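Local atomic coordinates of nicotinate phosphoribosyltransferase (PDB entry 1VLP), a protein that catalyses the ATP-dependent formation of nicotinate ribonucleotide from nicotinate and phosphoribosyl diphosphate, the first step of NAD synthesis from nicotinic acid. Residues 201-204 / 205-209; 418-421 / 422-426. One frame throughout, in Å; residues are numbered along the deposited sequence. Where two conformers were deposited one is given.

Interaction 1 of 2, residues 201-204 / 205-209; sequences DLIM and QGIMK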
ATOM      1  N   ASP A 201      10.029   5.064  12.308  1.00  2.00           N
ATOM      2  CA  ASP A 201       9.914   6.042  13.379  1.00  3.04           C
ATOM      3  C   ASP A 201      10.930   7.205  13.278  1.00  4.18           C
ATOM      4  O   ASP A 201      10.593   8.382  13.483  1.00  4.45           O
ATOM      5  CB  ASP A 201      10.022   5.362  14.725  1.00  4.46           C
ATOM      6  CG  ASP A 201       9.783   6.341  15.868  1.00  6.96           C
ATOM      7  OD1 ASP A 201       8.621   6.792  16.046  1.00  7.77           O
ATOM      8  OD2 ASP A 201      10.753   6.660  16.547  1.00  9.78           O
ATOM      9  N   LEU A 202      12.174   6.870  12.924  1.00  2.00           N
ATOM     10  CA  LEU A 202      13.194   7.909  12.767  1.00  3.36           C
ATOM     11  C   LEU A 202      12.893   8.828  11.603  1.00  3.71           C
ATOM     12  O   LEU A 202      13.075  10.030  11.726  1.00  4.53           O
ATOM     13  CB  LEU A 202      14.586   7.307  12.599  1.00  4.37           C
ATOM     14  CG  LEU A 202      15.208   6.715  13.847  1.00  5.97           C
ATOM     15  CD1 LEU A 202      16.454   5.976  13.400  1.00  5.17           C
ATOM     16  CD2 LEU A 202      15.478   7.821  14.842  1.00 10.53           C
ATOM     17  N   ILE A 203      12.417   8.293  10.477  1.00  3.63           N
ATOM     18  CA  ILE A 203      12.050   9.146   9.338  1.00  2.66           C
ATOM     19  C   ILE A 203      10.798   9.996   9.643  1.00  3.06           C
ATOM     20  O   ILE A 203      10.723  11.143   9.235  1.00  2.58           O
ATOM     21  CB  ILE A 203      12.084   8.403   7.976  1.00  3.89           C
ATOM     22  CG1 ILE A 203      10.921   7.466   7.805  1.00  4.32           C
ATOM     23  CG2 ILE A 203      13.443   7.750   7.770  1.00  4.31           C
ATOM     24  CD1 ILE A 203       9.662   8.163   7.350  1.00  6.45           C
HETATM   25  N   MSE A 204       9.889   9.476  10.456  1.00  3.52           N
HETATM   26  CA  MSE A 204       8.745  10.277  10.927  1.00  4.30           C
HETATM   27  C   MSE A 204       9.244  11.468  11.740  1.00  3.45           C
HETATM   28  O   MSE A 204       8.786  12.612  11.564  1.00  4.46           O
HETATM   29  CB  MSE A 204       7.776   9.440  11.765  1.00  4.83           C
HETATM   30  CG  MSE A 204       6.858   8.478  10.994  1.00  5.74           C
HETATM   31 SE   MSE A 204       5.784   9.364   9.599  1.00 12.77          SE
HETATM   32  CE  MSE A 204       4.756  10.617  10.785  1.00 17.61           C
ATOM     33  N   GLN A 205      10.172  11.197  12.653  1.00  4.41           N
ATOM     34  CA  GLN A 205      10.888  12.264  13.405  1.00  5.38           C
ATOM     35  C   GLN A 205      11.489  13.322  12.511  1.00  5.59           C
ATOM     36  O   GLN A 205      11.313  14.535  12.783  1.00  4.48           O
ATOM     37  CB  GLN A 205      11.940  11.662  14.343  1.00  4.50           C
ATOM     38  CG  GLN A 205      11.346  10.900  15.488  1.00  7.33           C
ATOM     39  CD  GLN A 205      12.444  10.377  16.424  1.00  8.24           C
ATOM     40  OE1 GLN A 205      13.343  11.126  16.769  1.00  9.83           O
ATOM     41  NE2 GLN A 205      12.389   9.097  16.788  1.00  7.07           N
ATOM     42  N   GLY A 206      12.138  12.902  11.423  1.00  2.22           N
ATOM     43  CA  GLY A 206      12.774  13.859  10.475  1.00  5.72           C
ATOM     44  C   GLY A 206      11.816  14.740   9.736  1.00  4.75           C
ATOM     45  O   GLY A 206      11.991  15.971   9.635  1.00  3.30           O
ATOM     46  N   ILE A 207      10.745  14.118   9.296  1.00  5.11           N
ATOM     47  CA  ILE A 207       9.662  14.812   8.580  1.00  5.13           C
ATOM     48  C   ILE A 207       9.060  15.848   9.538  1.00  5.82           C
ATOM     49  O   ILE A 207       8.928  17.027   9.181  1.00  5.51           O
ATOM     50  CB  ILE A 207       8.602  13.824   8.025  1.00  4.16           C
ATOM     51  CG1 ILE A 207       9.184  12.982   6.860  1.00  6.63           C
ATOM     52  CG2 ILE A 207       7.313  14.592   7.563  1.00  4.43           C
ATOM     53  CD1 ILE A 207       8.382  11.758   6.486  1.00  5.06           C
HETATM   54  N   MSE A 208       8.720  15.436  10.757  1.00  5.29           N
HETATM   55  CA  MSE A 208       8.067  16.363  11.678  1.00  6.24           C
HETATM   56  C   MSE A 208       9.042  17.492  12.052  1.00  5.65           C
HETATM   57  O   MSE A 208       8.624  18.607  12.261  1.00  6.26           O
HETATM   58  CB  MSE A 208       7.591  15.659  12.939  1.00  5.27           C
HETATM   59  CG  MSE A 208       6.518  14.591  12.697  1.00  8.35           C
HETATM   60 SE   MSE A 208       5.129  15.097  11.428  1.00 12.73          SE
HETATM   61  CE  MSE A 208       4.292  16.589  12.505  1.00 17.69           C
ATOM     62  N   LYS A 209      10.332  17.198  12.119  1.00  6.01           N
ATOM     63  CA  LYS A 209      11.343  18.226  12.437  1.00  7.73           C
ATOM     64  C   LYS A 209      11.340  19.247  11.316  1.00  7.04           C
ATOM     65  O   LYS A 209      11.446  20.438  11.550  1.00  6.14           O
ATOM     66  CB  LYS A 209      12.752  17.622  12.596  1.00  8.33           C
ATOM     67  CG  LYS A 209      13.779  18.670  13.009  1.00 13.08           C
ATOM     68  CD  LYS A 209      15.190  18.134  13.279  1.00 14.25           C
ATOM     69  CE  LYS A 209      16.198  19.332  13.563  1.00 16.77           C
ATOM     70  NZ  LYS A 209      16.242  19.782  14.959  1.00 31.87           N
TER

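Interaction 2 of 2, residues 418-421 / 422-426; sequences KRVK and EELGY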
ATOM      1  N   LYS A 418      -4.469 -12.804 -21.000  1.00  6.92           N
ATOM      2  CA  LYS A 418      -4.836 -12.804 -22.405  1.00  6.67           C
ATOM      3  C   LYS A 418      -6.339 -12.696 -22.693  1.00  7.11           C
ATOM      4  O   LYS A 418      -6.729 -11.883 -23.555  1.00  9.51           O
ATOM      5  CB  LYS A 418      -4.298 -14.070 -23.076  1.00  8.07           C
ATOM      6  CG  LYS A 418      -4.709 -14.204 -24.523  1.00 10.07           C
ATOM      7  CD  LYS A 418      -3.923 -15.275 -25.217  1.00 15.03           C
ATOM      8  CE  LYS A 418      -4.670 -15.730 -26.451  1.00 14.24           C
ATOM      9  NZ  LYS A 418      -3.763 -16.479 -27.335  1.00 27.55           N
ATOM     10  N   ARG A 419      -7.141 -13.530 -22.046  0.50  2.25           N
ATOM     11  CA  ARG A 419      -8.596 -13.562 -22.187  0.50  5.23           C
ATOM     12  C   ARG A 419      -9.212 -12.197 -21.831  0.50  2.13           C
ATOM     13  O   ARG A 419     -10.117 -11.729 -22.504  0.50  2.00           O
ATOM     14  CB  ARG A 419      -9.239 -14.528 -21.185  0.50  7.09           C
ATOM     15  CG  ARG A 419      -9.155 -16.033 -21.415  0.50  3.06           C
ATOM     16  CD  ARG A 419     -10.142 -16.830 -20.502  0.50 10.22           C
ATOM     17  NE  ARG A 419     -10.298 -16.346 -19.102  0.50 15.68           N
ATOM     18  CZ  ARG A 419     -11.233 -15.492 -18.672  0.50 14.81           C
ATOM     19  NH1 ARG A 419     -12.102 -14.963 -19.516  0.50 14.73           N
ATOM     20  NH2 ARG A 419     -11.302 -15.149 -17.392  0.50 12.53           N
ATOM     21  N   VAL A 420      -8.726 -11.597 -20.743  1.00  7.09           N
ATOM     22  CA  VAL A 420      -9.226 -10.307 -20.232  1.00  7.13           C
ATOM     23  C   VAL A 420      -8.862  -9.164 -21.184  1.00  8.89           C
ATOM     24  O   VAL A 420      -9.715  -8.338 -21.512  1.00 11.68           O
ATOM     25  CB  VAL A 420      -8.736  -9.993 -18.770  1.00  2.58           C
ATOM     26  CG1 VAL A 420      -9.084  -8.564 -18.340  1.00  5.06           C
ATOM     27  CG2 VAL A 420      -9.338 -10.949 -17.783  1.00  7.21           C
ATOM     28  N   LYS A 421      -7.624  -9.126 -21.663  1.00  9.72           N
ATOM     29  CA  LYS A 421      -7.234  -8.107 -22.649  1.00 12.76           C
ATOM     30  C   LYS A 421      -8.145  -8.122 -23.884  1.00 14.54           C
ATOM     31  O   LYS A 421      -8.492  -7.060 -24.439  1.00 14.38           O
ATOM     32  CB  LYS A 421      -5.791  -8.291 -23.067  1.00 14.08           C
ATOM     33  CG  LYS A 421      -4.803  -7.790 -22.072  1.00 11.65           C
ATOM     34  CD  LYS A 421      -3.439  -8.319 -22.436  1.00 11.29           C
ATOM     35  CE  LYS A 421      -2.330  -7.651 -21.735  1.00  7.77           C
ATOM     36  NZ  LYS A 421      -1.058  -8.317 -22.182  1.00  8.39           N
ATOM     37  N   GLU A 422      -8.576  -9.322 -24.267  1.00 13.26           N
ATOM     38  CA  GLU A 422      -9.497  -9.507 -25.387  1.00 14.96           C
ATOM     39  C   GLU A 422     -10.881  -8.980 -25.034  1.00 12.82           C
ATOM     40  O   GLU A 422     -11.417  -8.145 -25.771  1.00 10.88           O
ATOM     41  CB  GLU A 422      -9.552 -10.983 -25.770  1.00 13.90           C
ATOM     42  CG  GLU A 422      -8.232 -11.482 -26.362  1.00 21.21           C
ATOM     43  CD  GLU A 422      -8.165 -13.000 -26.615  1.00 25.78           C
ATOM     44  OE1 GLU A 422      -9.135 -13.742 -26.278  1.00 31.73           O
ATOM     45  OE2 GLU A 422      -7.111 -13.443 -27.150  1.00 37.17           O
ATOM     46  N   GLU A 423     -11.414  -9.417 -23.881  1.00  9.29           N
ATOM     47  CA  GLU A 423     -12.745  -8.996 -23.395  1.00  9.68           C
ATOM     48  C   GLU A 423     -12.848  -7.481 -23.225  1.00 11.79           C
ATOM     49  O   GLU A 423     -13.905  -6.900 -23.504  1.00 14.38           O
ATOM     50  CB  GLU A 423     -13.136  -9.733 -22.118  1.00  8.41           C
ATOM     51  CG  GLU A 423     -13.396 -11.246 -22.294  1.00 18.18           C
ATOM     52  CD  GLU A 423     -13.440 -12.029 -20.985  1.00 17.95           C
ATOM     53  OE1 GLU A 423     -13.488 -11.400 -19.885  1.00 23.86           O
ATOM     54  OE2 GLU A 423     -13.422 -13.289 -21.053  1.00 16.83           O
ATOM     55  N   LEU A 424     -11.756  -6.841 -22.823  1.00 10.01           N
ATOM     56  CA  LEU A 424     -11.719  -5.378 -22.617  1.00 10.35           C
ATOM     57  C   LEU A 424     -11.298  -4.594 -23.856  1.00 13.07           C
ATOM     58  O   LEU A 424     -11.173  -3.361 -23.814  1.00 11.46           O
ATOM     59  CB  LEU A 424     -10.793  -5.024 -21.435  1.00  5.84           C
ATOM     60  CG  LEU A 424     -11.292  -5.680 -20.144  1.00  8.06           C
ATOM     61  CD1 LEU A 424     -10.508  -5.216 -18.955  1.00  9.74           C
ATOM     62  CD2 LEU A 424     -12.817  -5.492 -19.947  1.00  8.90           C
ATOM     63  N   GLY A 425     -11.120  -5.307 -24.963  1.00 13.22           N
ATOM     64  CA  GLY A 425     -10.793  -4.655 -26.223  1.00 15.39           C
ATOM     65  C   GLY A 425      -9.391  -4.128 -26.416  1.00 17.30           C
ATOM     66  O   GLY A 425      -9.144  -3.373 -27.353  1.00 16.88           O
ATOM     67  N   TYR A 426      -8.433  -4.512 -25.582  1.00 18.94           N
ATOM     68  CA  TYR A 426      -7.035  -4.124 -25.877  1.00 19.04           C
ATOM     69  C   TYR A 426      -6.451  -4.952 -27.022  1.00 22.32           C
ATOM     70  O   TYR A 426      -5.502  -4.532 -27.687  1.00 24.21           O
ATOM     71  CB  TYR A 426      -6.138  -4.279 -24.666  1.00 18.58           C
ATOM     72  CG  TYR A 426      -6.559  -3.429 -23.531  1.00 15.63           C
ATOM     73  CD1 TYR A 426      -6.543  -2.052 -23.648  1.00 13.24           C
ATOM     74  CD2 TYR A 426      -6.986  -3.992 -22.335  1.00 16.95           C
ATOM     75  CE1 TYR A 426      -6.948  -1.233 -22.586  1.00 19.57           C
ATOM     76  CE2 TYR A 426      -7.414  -3.186 -21.267  1.00 14.22           C
ATOM     77  CZ  TYR A 426      -7.379  -1.801 -21.396  1.00 11.41           C
ATOM     78  OH  TYR A 426      -7.762  -0.983 -20.358  1.00  7.00           O
TER
HETATM   79  O   HOH W   1      -5.171 -10.999 -25.651  1.00 17.99           O

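Interaction 1 of 2, residues 201-204 / 205-209
Gln205 reaches back one turn of the helix to Asp201 and holds it twice, once by backbone and once by side chain. Gln205 backbone N gives the i to i-4 bond to Asp201 O at 3.0 Å. The glutamine side chain leaves beside its own backbone N (chi1 -69°) and runs on extended, which carries Gln205 NE2 back to Asp201 OD2 at 2.9 Å. The acceptor lies in the amide plane, whereas NE2 sits above the plane of the carboxylate, the two planes being turned 66° apart; the hydrogen bond is moderately bent, 146° at the hydrogen. On the way Gln205 CG passes Asp201 O at 3.3 Å, and NE2 also borders the Leu202 methyl CD2. The other carboxylate oxygen, OD1, is taken by Tyr234 OH and by a salt bridge to Lys233, so the aspartate is gripped from its own helix and from helix 228-234. With an alanine here instead of Gln205, OD2 of Asp201 would probably lose its amide partner and the carboxylate would turn more freely about its remaining ones. Gly206 N bonds Leu202 O. Ile207 N bonds Ile203 O, and the Ile207 side chain lies alongside that of Ile203, pointing the same way, with the CD1 methyls 3.9 Å apart; both isoleucines pack on Phe369. Met208, a selenomethionine like Met204, donates its N to Met204 O at 2.9 Å. Met208 CG stands 3.2 Å from Met204 O, and beyond it the chain bends off to Leu222 and Tyr234, while Met204 also reaches Tyr234. The arrangement is that of an amphipathic alpha-helix, with a polar Asp-Gln pair on the partly exposed flank, packed through its buried side onto strand 222-225 of the parallel sheet.

Interaction 2 of 2, residues 418-421 / 422-426
In the conformer given, Arg419 NH1 meets Glu423 OE2 at 2.6 Å, a salt bridge one helical turn long. The carboxylate oxygen comes to the guanidinium at its edge, near its plane, although the two flat groups are turned 51° from each other. A bend in this conformer's chain (chi3 -39°) folds the guanidinium round to run beside the glutamate. Lys421 O accepts Tyr426 N at 2.8 Å, and Gly425 N bonds Glu422 O. With Gly425 at positive phi (75°), these bonds back into the last turn make a Schellman motif, which ends helix 414-423 and turns the chain away. Upstream, the backbone N atoms of Glu422, Glu423 and Leu424 bond the O atoms of Lys418, Arg419 and Val420, respectively. Lys418 and Glu422 attract only loosely, NZ standing 4.5 Å from OE2; the nearer approach is by Lys418 CE, at 3.4 Å from Glu422 OE2. A water donates to Lys418 O at 2.8 Å and, weakly, to Glu422 OE2. The polar ends of Lys421 and Tyr426 lead elsewhere, NZ to Asn410 and OH to Phe285 O and Asp289 N. On the buried side Val420 CG1 lies 3.7 Å from Leu424 CD1, the side chains side by side, Val420 packing on Ile403 and Leu424 on Phe285.

In the fold
Interactions 1 and 2 lie on opposite sides of the chain's centre, their own centres 45 Å apart and their nearest atoms about 34 Å apart, so neither touches the other. Both belong to the C-terminal NAPRTase family region, but only residues 201-209 come near the substrate site. The side chain of Ile203 is about 9 Å from that of Phe189, which probably binds nicotinate, as in related enzymes, and about 10 Å from that of Thr367, inferred to bind phosphoribosyl diphosphate; Ile203 lies near these residues without reaching them. Residues 418-426, by contrast, end the last helix near the C-terminus, away from the substrate-binding residues. One contact is mid-helix, the other a helix end.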